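Exo-alpha-sialidase (Clostridium perfringens, PDB 2V72) probably cleaves terminal sialic acids from glycans and carries a family 32 carbohydrate-binding module, the part described here, which binds galactose. Local coordinates at residues A[11-22]-A[53-63]; A[80-91]-A[118-129]. One frame throughout, in Å; residues are numbered along the deposited sequence.

Contact 1: A[11-22]-A[53-63]; sequences IPQSEMTASATS and QSLSVNLGKAR
Thr17 to Ala20, the outermost strand of a five-stranded sheet, pair antiparallel with Leu55 to Asn58 of strand 53-59, the next strand in. Thr17 with Asn58 and Ser19 with Ser56 are the hydrogen-bonded pairs, Ser56 N to Ser19 O being 2.7 Å. These polar residues suit the outer face, while Ala18, Ala20, Leu55 and Val57 turn inward. There the small alanines leave room for Leu55, whose CD1 lies 4.2 Å from Ala18 CB, and Trp41 covers both Ala20 and Leu55. Met16 continues this layer, laying SD 3.9 Å from Val57 CG1.

A hydroxyl carries on the pairing beyond Ala20. Thr21 OG1, held between its backbone N and carbonyl carbon (chi1 56°), accepts from Ser54 N at 3.1 Å and donates to Gln53 OE1 at 2.6 Å. Gln53 meets it by bending at chi2, and its NE2 is bound by Ala50 O.

The chain turns at Gly60, whose positive phi (99°) would jam a side chain against the preceding carbonyl and Glu15 O. Beyond it Arg63 reaches back to the 3-10 turn. Its NH2 bonds Glu15 OE1 at 2.6 Å and Leu59 O at 3.2 Å, in-plane bonds that fix the guanidinium's rotation. Ile11 CG2 sits over the centre of one face and Lys61 CG near the rim of the other, sandwiching it between aliphatic carbons. Asn58 OD1 accepts from Gly60 N, an Asx turn shaping the corner between the sheets, as expected in the beta-sandwich of F5/8 type C (discoidin-like) domains.

Contact 2: A[80-91]-A[118-129]; sequences FITKYEIHAINN and DAEEIKITAIQG
Ile86 packs against both Ile122 and Ile124 of the neighbouring antiparallel strand, on the inner face of the sheet, and this is a tightly packed part of the contact. With CG1 beside the backbone N (chi1 -56°), Ile86 CG2 stands anti to that N and comes within 3.6 Å of Ile122 CG2, while Ile86 CG1 meets Ile124 CD1 at 3.7 Å. Ile86 runs alongside each of them, pointing the same way. Ala88 and Ala119 are small enough to bring their CB atoms to 3.7 Å, and Ile81 packs its branches on Ala126. Val141 and Leu139, on Ile122 and Ile124, belong to the opposing sheet, so branched aliphatic residues here fill the core of the beta-sandwich.

Classic beta bulges interrupt the regular pairing near the ends. Gln128 O accepts from both Thr82 N and Lys83 N, which approach from the same face of its plane, and at the other end Glu120 and Glu121 both face Ile89. Glu120 OE1 then takes the N-H of Asn91 at 2.7 Å, from above the carboxylate plane.

The outward face is looser and more polar. Water 1 lies at the edge of the His87 ring, 2.6 Å from ND1; it also bonds Thr125 OG1 and donates to Lys123 O, linking the His87 and Thr125 side chains to the Lys123 carbonyl. Long aliphatic portions still give some cover: Ile127 CD1 rests on Glu85 CG at 3.9 Å, and Ile89 lies alongside Glu121, whose OE2 accepts from Asn58. On the exposed side Lys83 CB lies 3.9 Å from Gln128 CB, and Gln128 NE2 nears Lys83 CD.

Overall arrangement
The main strands of contacts 1 and 2 share one antiparallel sheet, ordered 17-20, 53-59, 121-129, 84-90 and 93-101, the contact centres being about 11 Å apart. At the seam between strands 53-59 and 121-129, Val57 N lies 2.8 Å from Ile122 O and Leu59 N 2.7 Å from Glu120 O, both probable hydrogen bonds. Segments 53-63 and 118-129 also reach neighbouring strands 62-71 and 116-119 of the other sheet. Neither contact includes a residue of the galactose pocket, formed by His42, Trp45, Arg73, Asn78 and Phe133. The side chains of Ser22 and Phe80 lie about 11 and 10 Å from the sugar; that of Leu55 is about 10 Å from the calcium ion.

Contact 1: A[11-22]-A[53-63]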
loop_
_atom_site.group_PDB
_atom_site.type_symbol
_atom_site.label_atom_id
_atom_site.label_comp_id
_atom_site.label_asym_id
_atom_site.label_seq_id
_atom_site.Cartn_x
_atom_site.Cartn_y
_atom_site.Cartn_z
ATOM N N ILE A 11 -7.449 -3.567 11.472
ATOM C CA ILE A 11 -6.211 -3.595 12.249
ATOM C C ILE A 11 -5.795 -2.149 12.547
ATOM O O ILE A 11 -5.691 -1.332 11.627
ATOM C CB ILE A 11 -5.066 -4.361 11.525
ATOM C CG1 ILE A 11 -5.469 -5.821 11.265
ATOM C CG2 ILE A 11 -3.764 -4.293 12.344
ATOM C CD1 ILE A 11 -4.644 -6.523 10.190
ATOM N N PRO A 12 -5.581 -1.825 13.836
ATOM C CA PRO A 12 -5.128 -0.484 14.174
ATOM C C PRO A 12 -3.819 -0.168 13.452
ATOM O O PRO A 12 -2.880 -0.974 13.480
ATOM C CB PRO A 12 -4.908 -0.554 15.688
ATOM C CG PRO A 12 -5.758 -1.689 16.146
ATOM C CD PRO A 12 -5.739 -2.672 15.030
ATOM N N GLN A 13 -3.795 0.983 12.783
ATOM C CA GLN A 13 -2.636 1.461 12.045
ATOM C C GLN A 13 -1.487 1.820 12.984
ATOM O O GLN A 13 -0.323 1.802 12.579
ATOM C CB GLN A 13 -3.013 2.674 11.185
ATOM C CG GLN A 13 -3.863 2.346 9.958
ATOM C CD GLN A 13 -4.168 3.570 9.107
ATOM O OE1 GLN A 13 -4.533 4.618 9.625
ATOM N NE2 GLN A 13 -4.025 3.435 7.795
ATOM N N SER A 14 -1.822 2.141 14.233
ATOM C CA SER A 14 -0.817 2.437 15.258
ATOM C C SER A 14 0.016 1.197 15.592
ATOM O O SER A 14 1.128 1.316 16.103
ATOM C CB SER A 14 -1.471 2.995 16.524
ATOM O OG SER A 14 -2.097 1.967 17.266
ATOM N N GLU A 15 -0.529 0.018 15.299
ATOM C CA GLU A 15 0.187 -1.247 15.463
ATOM C C GLU A 15 1.024 -1.586 14.231
ATOM O O GLU A 15 1.754 -2.586 14.197
ATOM C CB GLU A 15 -0.794 -2.375 15.771
ATOM C CG GLU A 15 -1.086 -2.523 17.251
ATOM C CD GLU A 15 -2.367 -3.269 17.523
ATOM O OE1 GLU A 15 -2.650 -4.244 16.796
ATOM O OE2 GLU A 15 -3.097 -2.875 18.464
ATOM N N MET A 16 0.915 -0.741 13.219
ATOM C CA MET A 16 1.672 -0.922 11.994
ATOM C C MET A 16 2.896 -0.027 11.996
ATOM O O MET A 16 2.958 0.955 12.735
ATOM C CB MET A 16 0.803 -0.616 10.767
ATOM C CG MET A 16 -0.528 -1.362 10.734
ATOM S SD MET A 16 -1.486 -0.839 9.312
ATOM C CE MET A 16 -2.948 -1.865 9.499
ATOM N N THR A 17 3.873 -0.414 11.181
ATOM C CA THR A 17 5.043 0.392 10.872
ATOM C C THR A 17 5.225 0.258 9.378
ATOM O O THR A 17 4.946 -0.803 8.810
ATOM C CB THR A 17 6.321 -0.114 11.573
ATOM O OG1 THR A 17 6.413 -1.532 11.423
ATOM C CG2 THR A 17 6.299 0.218 13.053
ATOM N N ALA A 18 5.685 1.331 8.740
ATOM C CA ALA A 18 5.775 1.365 7.292
ATOM C C ALA A 18 7.188 1.637 6.793
ATOM O O ALA A 18 8.003 2.261 7.483
ATOM C CB ALA A 18 4.794 2.387 6.722
ATOM N N SER A 19 7.447 1.179 5.573
ATOM C CA SER A 19 8.747 1.278 4.943
ATOM C C SER A 19 8.530 1.357 3.441
ATOM O O SER A 19 7.604 0.745 2.927
ATOM C CB SER A 19 9.570 0.029 5.285
ATOM O OG SER A 19 10.921 0.195 4.914
ATOM N N ALA A 20 9.374 2.108 2.736
ATOM C CA ALA A 20 9.319 2.148 1.274
ATOM C C ALA A 20 10.707 2.211 0.627
ATOM O O ALA A 20 11.662 2.686 1.232
ATOM C CB ALA A 20 8.468 3.303 0.811
ATOM N N THR A 21 10.798 1.735 -0.611
ATOM C CA THR A 21 12.056 1.672 -1.343
ATOM C C THR A 21 12.388 3.040 -1.951
ATOM O O THR A 21 13.542 3.308 -2.319
ATOM C CB THR A 21 11.991 0.614 -2.465
ATOM O OG1 THR A 21 10.880 0.898 -3.328
ATOM C CG2 THR A 21 11.836 -0.781 -1.884
ATOM N N SER A 22 11.355 3.880 -2.061
ATOM C CA SER A 22 11.476 5.265 -2.519
ATOM C C SER A 22 10.453 6.130 -1.802
ATOM O O SER A 22 9.268 5.773 -1.722
ATOM C CB SER A 22 11.252 5.370 -4.019
ATOM O OG SER A 22 11.416 6.714 -4.445
ATOM N N GLN A 53 8.541 0.451 -7.620
ATOM C CA GLN A 53 8.909 0.782 -6.249
ATOM C C GLN A 53 7.788 0.226 -5.385
ATOM O O GLN A 53 6.696 -0.038 -5.893
ATOM C CB GLN A 53 9.053 2.301 -6.049
ATOM C CG GLN A 53 10.144 2.970 -6.895
ATOM C CD GLN A 53 11.567 2.565 -6.502
ATOM O OE1 GLN A 53 11.860 2.307 -5.329
ATOM N NE2 GLN A 53 12.454 2.516 -7.489
ATOM N N SER A 54 8.045 0.049 -4.090
ATOM C CA SER A 54 7.097 -0.636 -3.223
ATOM C C SER A 54 6.975 -0.001 -1.847
ATOM O O SER A 54 7.850 0.749 -1.426
ATOM C CB SER A 54 7.495 -2.104 -3.074
ATOM O OG SER A 54 8.728 -2.216 -2.390
ATOM N N LEU A 55 5.871 -0.311 -1.169
ATOM C CA LEU A 55 5.635 0.101 0.206
ATOM C C LEU A 55 5.367 -1.158 1.012
ATOM O O LEU A 55 4.471 -1.934 0.676
ATOM C CB LEU A 55 4.441 1.058 0.295
ATOM C CG LEU A 55 3.803 1.356 1.664
ATOM C CD1 LEU A 55 4.632 2.327 2.483
ATOM C CD2 LEU A 55 2.375 1.882 1.508
ATOM N N SER A 56 6.166 -1.382 2.051
ATOM C CA SER A 56 5.960 -2.525 2.925
ATOM C C SER A 56 5.357 -2.023 4.209
ATOM O O SER A 56 5.803 -1.013 4.761
ATOM C CB SER A 56 7.272 -3.265 3.215
ATOM O OG SER A 56 7.868 -3.730 2.022
ATOM N N VAL A 57 4.326 -2.722 4.666
ATOM C CA VAL A 57 3.670 -2.403 5.912
ATOM C C VAL A 57 3.695 -3.637 6.811
ATOM O O VAL A 57 3.085 -4.671 6.497
ATOM C CB VAL A 57 2.207 -1.926 5.680
ATOM C CG1 VAL A 57 1.538 -1.587 7.002
ATOM C CG2 VAL A 57 2.177 -0.724 4.744
ATOM N N ASN A 58 4.422 -3.525 7.917
ATOM C CA ASN A 58 4.445 -4.567 8.931
ATOM C C ASN A 58 3.223 -4.427 9.810
ATOM O O ASN A 58 2.852 -3.318 10.195
ATOM C CB ASN A 58 5.722 -4.493 9.764
ATOM C CG ASN A 58 5.890 -5.689 10.665
ATOM O OD1 ASN A 58 5.346 -5.732 11.771
ATOM N ND2 ASN A 58 6.652 -6.677 10.196
ATOM N N LEU A 59 2.603 -5.561 10.127
ATOM C CA LEU A 59 1.278 -5.566 10.743
ATOM C C LEU A 59 1.314 -5.651 12.265
ATOM O O LEU A 59 0.277 -5.480 12.921
ATOM C CB LEU A 59 0.407 -6.672 10.136
ATOM C CG LEU A 59 0.241 -6.673 8.609
ATOM C CD1 LEU A 59 -0.533 -7.895 8.155
ATOM C CD2 LEU A 59 -0.423 -5.394 8.083
ATOM N N GLY A 60 2.502 -5.895 12.822
ATOM C CA GLY A 60 2.682 -5.951 14.278
ATOM C C GLY A 60 2.695 -7.360 14.835
ATOM O O GLY A 60 3.502 -7.683 15.704
ATOM N N LYS A 61 1.787 -8.197 14.339
ATOM C CA LYS A 61 1.732 -9.610 14.714
ATOM C C LYS A 61 1.215 -10.449 13.549
ATOM O O LYS A 61 0.984 -9.920 12.462
ATOM C CB LYS A 61 0.896 -9.820 15.985
ATOM C CG LYS A 61 -0.580 -9.472 15.877
ATOM C CD LYS A 61 -1.263 -9.645 17.247
ATOM C CE LYS A 61 -2.795 -9.676 17.149
ATOM N NZ LYS A 61 -3.304 -10.872 16.400
ATOM N N ALA A 62 1.064 -11.755 13.763
ATOM C CA ALA A 62 0.461 -12.630 12.762
ATOM C C ALA A 62 -1.042 -12.352 12.650
ATOM O O ALA A 62 -1.779 -12.436 13.632
ATOM C CB ALA A 62 0.721 -14.088 13.098
ATOM N N ARG A 63 -1.478 -11.995 11.448
ATOM C CA ARG A 63 -2.868 -11.634 11.196
ATOM C C ARG A 63 -3.477 -12.545 10.134
ATOM O O ARG A 63 -2.753 -13.175 9.365
ATOM C CB ARG A 63 -2.957 -10.178 10.724
ATOM C CG ARG A 63 -2.216 -9.166 11.578
ATOM C CD ARG A 63 -2.999 -8.762 12.812
ATOM N NE ARG A 63 -2.301 -7.686 13.510
ATOM C CZ ARG A 63 -2.771 -7.007 14.557
ATOM N NH1 ARG A 63 -3.970 -7.271 15.070
ATOM N NH2 ARG A 63 -2.021 -6.049 15.093
#

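Contact 2: A[80-91]-A[118-129]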
loop_
_atom_site.group_PDB
_atom_site.type_symbol
_atom_site.label_atom_id
_atom_site.label_comp_id
_atom_site.label_asym_id
_atom_site.label_seq_id
_atom_site.Cartn_x
_atom_site.Cartn_y
_atom_site.Cartn_z
ATOM N N PHE A 80 -1.005 7.726 -8.996
ATOM C CA PHE A 80 -2.122 6.796 -9.064
ATOM C C PHE A 80 -1.498 5.508 -9.591
ATOM O O PHE A 80 -0.994 5.482 -10.715
ATOM C CB PHE A 80 -3.210 7.267 -10.050
ATOM C CG PHE A 80 -4.167 8.307 -9.504
ATOM C CD1 PHE A 80 -5.071 8.930 -10.362
ATOM C CD2 PHE A 80 -4.176 8.663 -8.164
ATOM C CE1 PHE A 80 -5.976 9.895 -9.891
ATOM C CE2 PHE A 80 -5.078 9.624 -7.685
ATOM C CZ PHE A 80 -5.978 10.238 -8.551
ATOM N N ILE A 81 -1.492 4.458 -8.776
ATOM C CA ILE A 81 -0.933 3.178 -9.203
ATOM C C ILE A 81 -1.913 2.493 -10.150
ATOM O O ILE A 81 -3.091 2.333 -9.818
ATOM C CB ILE A 81 -0.588 2.261 -7.998
ATOM C CG1 ILE A 81 0.377 2.991 -7.047
ATOM C CG2 ILE A 81 -0.009 0.928 -8.493
ATOM C CD1 ILE A 81 0.596 2.325 -5.706
ATOM N N THR A 82 -1.423 2.113 -11.331
ATOM C CA THR A 82 -2.257 1.489 -12.361
ATOM C C THR A 82 -2.027 -0.021 -12.510
ATOM O O THR A 82 -2.931 -0.749 -12.919
ATOM C CB THR A 82 -2.056 2.153 -13.744
ATOM O OG1 THR A 82 -0.694 1.987 -14.162
ATOM C CG2 THR A 82 -2.422 3.640 -13.705
ATOM N N LYS A 83 -0.814 -0.478 -12.202
ATOM C CA LYS A 83 -0.467 -1.897 -12.251
ATOM C C LYS A 83 0.306 -2.253 -10.979
ATOM O O LYS A 83 1.270 -1.564 -10.608
ATOM C CB LYS A 83 0.359 -2.204 -13.505
ATOM C CG LYS A 83 0.287 -3.653 -13.972
ATOM C CD LYS A 83 1.253 -3.938 -15.116
ATOM C CE LYS A 83 1.216 -5.418 -15.480
ATOM N NZ LYS A 83 2.543 -5.972 -15.916
ATOM N N TYR A 84 -0.122 -3.323 -10.312
ATOM C CA TYR A 84 0.348 -3.636 -8.964
ATOM C C TYR A 84 0.585 -5.135 -8.722
ATOM O O TYR A 84 0.127 -5.989 -9.489
ATOM C CB TYR A 84 -0.649 -3.100 -7.919
ATOM C CG TYR A 84 -1.984 -3.821 -7.927
ATOM C CD1 TYR A 84 -2.213 -4.918 -7.097
ATOM C CD2 TYR A 84 -3.012 -3.413 -8.779
ATOM C CE1 TYR A 84 -3.435 -5.593 -7.115
ATOM C CE2 TYR A 84 -4.230 -4.075 -8.808
ATOM C CZ TYR A 84 -4.438 -5.160 -7.972
ATOM O OH TYR A 84 -5.646 -5.808 -8.007
ATOM N N GLU A 85 1.317 -5.424 -7.647
ATOM C CA GLU A 85 1.438 -6.759 -7.069
ATOM C C GLU A 85 1.315 -6.604 -5.569
ATOM O O GLU A 85 1.724 -5.585 -5.011
ATOM C CB GLU A 85 2.806 -7.367 -7.359
ATOM C CG GLU A 85 3.023 -7.945 -8.753
ATOM C CD GLU A 85 4.457 -8.450 -8.945
ATOM O OE1 GLU A 85 5.293 -8.244 -8.034
ATOM O OE2 GLU A 85 4.755 -9.040 -10.005
ATOM N N ILE A 86 0.747 -7.608 -4.914
ATOM C CA ILE A 86 0.696 -7.650 -3.460
ATOM C C ILE A 86 1.300 -8.972 -2.961
ATOM O O ILE A 86 0.888 -10.051 -3.385
ATOM C CB ILE A 86 -0.755 -7.456 -2.924
ATOM C CG1 ILE A 86 -1.369 -6.143 -3.449
ATOM C CG2 ILE A 86 -0.788 -7.522 -1.390
ATOM C CD1 ILE A 86 -2.706 -5.755 -2.813
ATOM N N HIS A 87 2.297 -8.870 -2.088
ATOM C CA HIS A 87 2.936 -10.034 -1.478
ATOM C C HIS A 87 2.696 -9.985 0.011
ATOM O O HIS A 87 2.625 -8.901 0.595
ATOM C CB HIS A 87 4.451 -10.034 -1.698
ATOM C CG HIS A 87 4.870 -10.168 -3.127
ATOM N ND1 HIS A 87 4.791 -9.126 -4.025
ATOM C CD2 HIS A 87 5.408 -11.211 -3.804
ATOM C CE1 HIS A 87 5.256 -9.522 -5.197
ATOM N NE2 HIS A 87 5.632 -10.785 -5.092
ATOM N N ALA A 88 2.571 -11.161 0.620
ATOM C CA ALA A 88 2.438 -11.268 2.065
ATOM C C ALA A 88 3.657 -11.971 2.639
ATOM O O ALA A 88 4.226 -12.855 2.002
ATOM C CB ALA A 88 1.164 -12.019 2.434
ATOM N N ILE A 89 4.054 -11.574 3.843
ATOM C CA ILE A 89 5.182 -12.201 4.522
ATOM C C ILE A 89 4.668 -12.909 5.771
ATOM O O ILE A 89 4.095 -12.274 6.662
ATOM C CB ILE A 89 6.312 -11.171 4.865
ATOM C CG1 ILE A 89 6.926 -10.573 3.591
ATOM C CG2 ILE A 89 7.424 -11.820 5.699
ATOM C CD1 ILE A 89 6.257 -9.292 3.101
ATOM N N ASN A 90 4.847 -14.230 5.813
ATOM C CA ASN A 90 4.399 -15.034 6.951
ATOM C C ASN A 90 5.340 -16.179 7.346
ATOM O O ASN A 90 5.492 -17.155 6.611
ATOM C CB ASN A 90 2.985 -15.562 6.727
ATOM C CG ASN A 90 2.343 -16.045 8.015
ATOM O OD1 ASN A 90 2.218 -15.286 8.986
ATOM N ND2 ASN A 90 1.939 -17.319 8.035
ATOM N N ASN A 91 5.975 -16.019 8.510
ATOM C CA ASN A 91 6.813 -17.039 9.168
ATOM C C ASN A 91 8.078 -17.633 8.469
ATOM O O ASN A 91 8.230 -18.855 8.440
ATOM C CB ASN A 91 5.932 -18.172 9.724
ATOM C CG ASN A 91 6.711 -19.147 10.600
ATOM O OD1 ASN A 91 7.247 -18.777 11.646
ATOM N ND2 ASN A 91 6.779 -20.399 10.167
ATOM N N ASP A 118 -2.841 -15.512 5.985
ATOM C CA ASP A 118 -1.953 -15.337 7.130
ATOM C C ASP A 118 -0.803 -14.448 6.690
ATOM O O ASP A 118 -0.145 -14.736 5.695
ATOM C CB ASP A 118 -1.409 -16.691 7.617
ATOM C CG ASP A 118 -2.507 -17.666 8.004
ATOM O OD1 ASP A 118 -3.188 -17.441 9.032
ATOM O OD2 ASP A 118 -2.688 -18.663 7.279
ATOM N N ALA A 119 -0.577 -13.361 7.422
ATOM C CA ALA A 119 0.480 -12.409 7.081
ATOM C C ALA A 119 0.870 -11.553 8.277
ATOM O O ALA A 119 0.003 -11.067 9.002
ATOM C CB ALA A 119 0.035 -11.518 5.916
ATOM N N GLU A 120 2.179 -11.382 8.474
ATOM C CA GLU A 120 2.722 -10.448 9.472
ATOM C C GLU A 120 3.070 -9.108 8.817
ATOM O O GLU A 120 3.257 -8.095 9.500
ATOM C CB GLU A 120 4.003 -10.997 10.117
ATOM C CG GLU A 120 4.239 -12.501 10.006
ATOM C CD GLU A 120 5.722 -12.839 9.956
ATOM O OE1 GLU A 120 6.179 -13.369 8.918
ATOM O OE2 GLU A 120 6.441 -12.553 10.941
ATOM N N GLU A 121 3.186 -9.126 7.493
ATOM C CA GLU A 121 3.617 -7.971 6.722
ATOM C C GLU A 121 3.030 -8.048 5.314
ATOM O O GLU A 121 2.831 -9.138 4.784
ATOM C CB GLU A 121 5.150 -7.922 6.664
ATOM C CG GLU A 121 5.727 -6.601 6.174
ATOM C CD GLU A 121 7.226 -6.486 6.392
ATOM O OE1 GLU A 121 7.961 -6.329 5.390
ATOM O OE2 GLU A 121 7.668 -6.555 7.561
ATOM N N ILE A 122 2.743 -6.887 4.727
ATOM C CA ILE A 122 2.230 -6.796 3.354
ATOM C C ILE A 122 3.052 -5.813 2.536
ATOM O O ILE A 122 3.483 -4.779 3.043
ATOM C CB ILE A 122 0.751 -6.346 3.322
ATOM C CG1 ILE A 122 -0.111 -7.274 4.179
ATOM C CG2 ILE A 122 0.219 -6.329 1.888
ATOM C CD1 ILE A 122 -1.423 -6.671 4.566
ATOM N N LYS A 123 3.257 -6.135 1.268
ATOM C CA LYS A 123 4.043 -5.299 0.381
ATOM C C LYS A 123 3.245 -4.953 -0.866
ATOM O O LYS A 123 2.840 -5.838 -1.626
ATOM C CB LYS A 123 5.328 -6.028 -0.007
ATOM C CG LYS A 123 6.387 -5.180 -0.682
ATOM C CD LYS A 123 7.431 -6.089 -1.302
ATOM C CE LYS A 123 8.764 -5.394 -1.468
ATOM N NZ LYS A 123 9.793 -6.337 -2.017
ATOM N N ILE A 124 3.014 -3.662 -1.070
ATOM C CA ILE A 124 2.379 -3.185 -2.294
ATOM C C ILE A 124 3.449 -2.668 -3.241
ATOM O O ILE A 124 4.153 -1.704 -2.928
ATOM C CB ILE A 124 1.345 -2.053 -2.034
ATOM C CG1 ILE A 124 0.459 -2.350 -0.810
ATOM C CG2 ILE A 124 0.530 -1.757 -3.310
ATOM C CD1 ILE A 124 -0.260 -3.703 -0.838
ATOM N N THR A 125 3.559 -3.318 -4.396
ATOM C CA THR A 125 4.514 -2.942 -5.424
ATOM C C THR A 125 3.792 -2.238 -6.560
ATOM O O THR A 125 2.823 -2.760 -7.112
ATOM C CB THR A 125 5.297 -4.174 -5.959
ATOM O OG1 THR A 125 6.048 -4.762 -4.889
ATOM C CG2 THR A 125 6.251 -3.785 -7.094
ATOM N N ALA A 126 4.266 -1.034 -6.882
ATOM C CA ALA A 126 3.741 -0.256 -7.992
ATOM C C ALA A 126 4.585 -0.492 -9.240
ATOM O O ALA A 126 5.714 -0.011 -9.333
ATOM C CB ALA A 126 3.712 1.208 -7.632
ATOM N N ILE A 127 4.037 -1.248 -10.186
ATOM C CA ILE A 127 4.719 -1.537 -11.454
ATOM C C ILE A 127 4.580 -0.355 -12.411
ATOM O O ILE A 127 5.541 0.029 -13.082
ATOM C CB ILE A 127 4.169 -2.819 -12.122
ATOM C CG1 ILE A 127 4.299 -4.018 -11.173
ATOM C CG2 ILE A 127 4.878 -3.088 -13.455
ATOM C CD1 ILE A 127 3.448 -5.219 -11.568
ATOM N N GLN A 128 3.372 0.199 -12.480
ATOM C CA GLN A 128 3.082 1.354 -13.314
ATOM C C GLN A 128 2.202 2.296 -12.517
ATOM O O GLN A 128 1.401 1.852 -11.697
ATOM C CB GLN A 128 2.370 0.944 -14.603
ATOM C CG GLN A 128 3.245 0.208 -15.614
ATOM C CD GLN A 128 2.592 0.080 -16.983
ATOM O OE1 GLN A 128 2.003 1.042 -17.506
ATOM N NE2 GLN A 128 2.702 -1.106 -17.582
ATOM N N GLY A 129 2.375 3.593 -12.754
ATOM C CA GLY A 129 1.639 4.640 -12.059
ATOM C C GLY A 129 1.773 5.932 -12.840
ATOM O O GLY A 129 2.741 6.106 -13.579
HETATM O O HOH W 1 4.568 -6.558 -3.843
#